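Local coordinates for protein 3-chlorocatechol 1,2-dioxygenase (Rhodococcus opacus, PDB 2BOY) that probably cleaves the aromatic ring of catechols, including 3-chlorocatechol, between the two hydroxyl-bearing carbons, using a ferric iron and molecular oxygen, at residues P189-W194 with Q207-N212. Numbering follows the deposited sequence.
Sequences PAHLHW and QLYFEN. With FE (Fe (III) ion), chain I; BHO (benzhydroxamic acid), chain J.
Over one face of the His-191 imidazole lies the amide oxygen of Gln-207, with OE1 3.3 Å from ring atom CD2, while the ring of His-193 runs alongside the same amide, its plane turned 45° from it. At the edge of the His-193 ring, near its plane, sits the nitrogen of benzhydroxamic acid. Tyr-209 brings its CD2 obliquely against Pro-189 CG at 3.6 Å, and its ring also meets the CB of His-191. The Phe-210 ring turns an edge to the His-191 N and touches the methyl of Ala-190 through CD1, a side chain small enough to let the ring come close.

Histidine suits both metal-binding places, since an imidazole nitrogen is a good ligand for iron, and at His-191 the second nitrogen is used as a donor as well. His-191 NE2 binds the ferric iron at 2.0 Å and His-193 NE2 at 2.2 Å, with Tyr-133 a further protein ligand. CG of His-191 stands between its backbone N and carbonyl carbon (chi1 56°), which lets ND1 donate to Pro-189 O at 2.8 Å, only 3° out of the ring plane, fixing the ring's rotation.

Leu-192 and Leu-208 form the antiparallel hydrogen-bonded pair; their side chains join Trp-194 and Phe-210 on the apolar face, the indole NE1 meeting Leu-208 CD1 at 3.5 Å.

Gln-207 offers both a donor and an acceptor: NE2 bonds to Ile-74 O, and OE1 accepts from Arg-188, which also bonds Tyr-209 OH. A leucine in its place would probably leave the Ile-74 carbonyl and NH1 of Arg-188 without their amide partner, and take the oxygen from the His-191 face. One face of this hairpin thus carries metal ligands and a polar second shell, the other hydrophobic core, consistent with the intradiol dioxygenase barrel holding its iron in a set geometry.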
loop_
_atom_site.group_PDB
_atom_site.type_symbol
_atom_site.label_atom_id
_atom_site.label_comp_id
_atom_site.label_asym_id
_atom_site.label_seq_id
_atom_site.Cartn_x
_atom_site.Cartn_y
_atom_site.Cartn_z
ATOM N N PRO A 189 2.457 -15.383 18.804
ATOM C CA PRO A 189 2.640 -16.140 20.053
ATOM C C PRO A 189 2.619 -15.119 21.197
ATOM O O PRO A 189 2.790 -13.904 20.926
ATOM C CB PRO A 189 4.034 -16.748 19.907
ATOM C CG PRO A 189 4.773 -15.747 19.057
ATOM C CD PRO A 189 3.710 -15.319 18.004
ATOM N N ALA A 190 2.408 -15.576 22.429
ATOM C CA ALA A 190 2.331 -14.672 23.611
ATOM C C ALA A 190 3.648 -13.980 23.823
ATOM O O ALA A 190 4.665 -14.613 23.635
ATOM C CB ALA A 190 1.993 -15.494 24.849
ATOM N N HIS A 191 3.636 -12.707 24.234
ATOM C CA HIS A 191 4.896 -11.943 24.369
ATOM C C HIS A 191 4.766 -10.737 25.317
ATOM O O HIS A 191 3.667 -10.205 25.527
ATOM C CB HIS A 191 5.364 -11.449 22.975
ATOM C CG HIS A 191 4.328 -10.637 22.268
ATOM N ND1 HIS A 191 3.334 -11.196 21.502
ATOM C CD2 HIS A 191 4.085 -9.308 22.299
ATOM C CE1 HIS A 191 2.528 -10.236 21.069
ATOM N NE2 HIS A 191 2.978 -9.073 21.525
ATOM N N LEU A 192 5.911 -10.301 25.852
ATOM C CA LEU A 192 6.037 -9.100 26.637
ATOM C C LEU A 192 6.862 -8.157 25.774
ATOM O O LEU A 192 7.909 -8.594 25.261
ATOM C CB LEU A 192 6.811 -9.385 27.922
ATOM C CG LEU A 192 6.246 -10.532 28.773
ATOM C CD1 LEU A 192 7.102 -10.663 30.029
ATOM C CD2 LEU A 192 4.790 -10.120 29.138
ATOM N N HIS A 193 6.387 -6.913 25.621
ATOM C CA HIS A 193 7.093 -5.836 24.831
ATOM C C HIS A 193 7.945 -5.001 25.778
ATOM O O HIS A 193 7.489 -4.698 26.873
ATOM C CB HIS A 193 6.081 -4.861 24.253
ATOM C CG HIS A 193 5.315 -5.379 23.066
ATOM N ND1 HIS A 193 5.826 -5.315 21.791
ATOM C CD2 HIS A 193 4.066 -5.913 22.948
ATOM C CE1 HIS A 193 4.949 -5.825 20.939
ATOM N NE2 HIS A 193 3.878 -6.208 21.621
ATOM N N TRP A 194 9.125 -4.508 25.345
ATOM C CA TRP A 194 9.964 -3.710 26.226
ATOM C C TRP A 194 10.641 -2.613 25.408
ATOM O O TRP A 194 11.083 -2.874 24.290
ATOM C CB TRP A 194 11.097 -4.552 26.804
ATOM C CG TRP A 194 10.657 -5.766 27.563
ATOM C CD1 TRP A 194 10.330 -6.986 27.041
ATOM C CD2 TRP A 194 10.511 -5.880 28.982
ATOM N NE1 TRP A 194 9.959 -7.836 28.059
ATOM C CE2 TRP A 194 10.081 -7.189 29.256
ATOM C CE3 TRP A 194 10.686 -4.992 30.062
ATOM C CZ2 TRP A 194 9.852 -7.644 30.551
ATOM C CZ3 TRP A 194 10.445 -5.451 31.361
ATOM C CH2 TRP A 194 10.035 -6.756 31.585
ATOM N N GLN A 207 11.132 -7.943 22.462
ATOM C CA GLN A 207 9.944 -8.705 22.894
ATOM C C GLN A 207 10.457 -9.988 23.479
ATOM O O GLN A 207 11.451 -10.525 22.990
ATOM C CB GLN A 207 9.119 -9.101 21.683
ATOM C CG GLN A 207 8.432 -7.921 21.018
ATOM C CD GLN A 207 7.347 -8.328 20.063
ATOM O OE1 GLN A 207 6.644 -9.325 20.279
ATOM N NE2 GLN A 207 7.184 -7.543 19.014
ATOM N N LEU A 208 9.751 -10.539 24.464
ATOM C CA LEU A 208 10.163 -11.859 24.971
ATOM C C LEU A 208 8.964 -12.793 24.859
ATOM O O LEU A 208 7.867 -12.379 25.147
ATOM C CB LEU A 208 10.633 -11.748 26.435
ATOM C CG LEU A 208 11.878 -10.844 26.586
ATOM C CD1 LEU A 208 12.204 -10.545 28.046
ATOM C CD2 LEU A 208 13.094 -11.460 25.865
ATOM N N TYR A 209 9.203 -14.014 24.414
ATOM C CA TYR A 209 8.180 -15.016 24.112
ATOM C C TYR A 209 8.348 -16.178 25.087
ATOM O O TYR A 209 9.295 -16.200 25.852
ATOM C CB TYR A 209 8.403 -15.528 22.704
ATOM C CG TYR A 209 8.415 -14.432 21.659
ATOM C CD1 TYR A 209 9.611 -13.864 21.236
ATOM C CD2 TYR A 209 7.215 -13.977 21.093
ATOM C CE1 TYR A 209 9.620 -12.846 20.293
ATOM C CE2 TYR A 209 7.213 -12.953 20.146
ATOM C CZ TYR A 209 8.419 -12.403 19.755
ATOM O OH TYR A 209 8.435 -11.408 18.803
ATOM N N PHE A 210 7.421 -17.128 25.088
ATOM C CA PHE A 210 7.426 -18.241 26.073
ATOM C C PHE A 210 7.688 -19.534 25.307
ATOM O O PHE A 210 6.947 -19.842 24.370
ATOM C CB PHE A 210 6.101 -18.243 26.806
ATOM C CG PHE A 210 5.847 -16.974 27.549
ATOM C CD1 PHE A 210 5.114 -15.943 26.977
ATOM C CD2 PHE A 210 6.430 -16.766 28.798
ATOM C CE1 PHE A 210 4.939 -14.765 27.647
ATOM C CE2 PHE A 210 6.247 -15.578 29.472
ATOM C CZ PHE A 210 5.500 -14.576 28.895
ATOM N N GLU A 211 8.792 -20.205 25.649
ATOM C CA GLU A 211 9.305 -21.431 25.003
ATOM C C GLU A 211 8.204 -22.395 24.572
ATOM O O GLU A 211 8.163 -22.893 23.452
ATOM C CB GLU A 211 10.115 -22.201 26.040
ATOM C CG GLU A 211 11.525 -22.470 25.616
ATOM C CD GLU A 211 12.398 -22.754 26.800
ATOM O OE1 GLU A 211 11.885 -23.283 27.819
ATOM O OE2 GLU A 211 13.586 -22.423 26.703
ATOM N N ASN A 212 7.306 -22.639 25.505
ATOM C CA ASN A 212 6.308 -23.684 25.371
ATOM C C ASN A 212 5.061 -23.220 24.604
ATOM O O ASN A 212 4.136 -23.998 24.400
ATOM C CB ASN A 212 5.950 -24.132 26.794
ATOM C CG ASN A 212 6.823 -23.415 27.873
ATOM O OD1 ASN A 212 7.282 -24.048 28.839
ATOM N ND2 ASN A 212 7.064 -22.094 27.691
HETATM FE FE FE I . 2.119 -7.310 20.957
HETATM C C1 BHO J . 2.038 -6.613 17.136
HETATM C C2 BHO J . 3.038 -6.627 16.050
HETATM C C3 BHO J . 2.592 -6.538 14.730
HETATM C C4 BHO J . 1.213 -6.461 14.475
HETATM C C5 BHO J . 0.287 -6.458 15.505
HETATM C C6 BHO J . 0.687 -6.546 16.839
HETATM C C BHO J . 2.521 -6.705 18.550
HETATM O O1 BHO J . 3.550 -7.271 18.726
HETATM N N BHO J . 1.892 -6.265 19.621
HETATM O O2 BHO J . 1.395 -5.132 19.728
HETATM O O HOH W 1 5.189 -17.169 23.278
#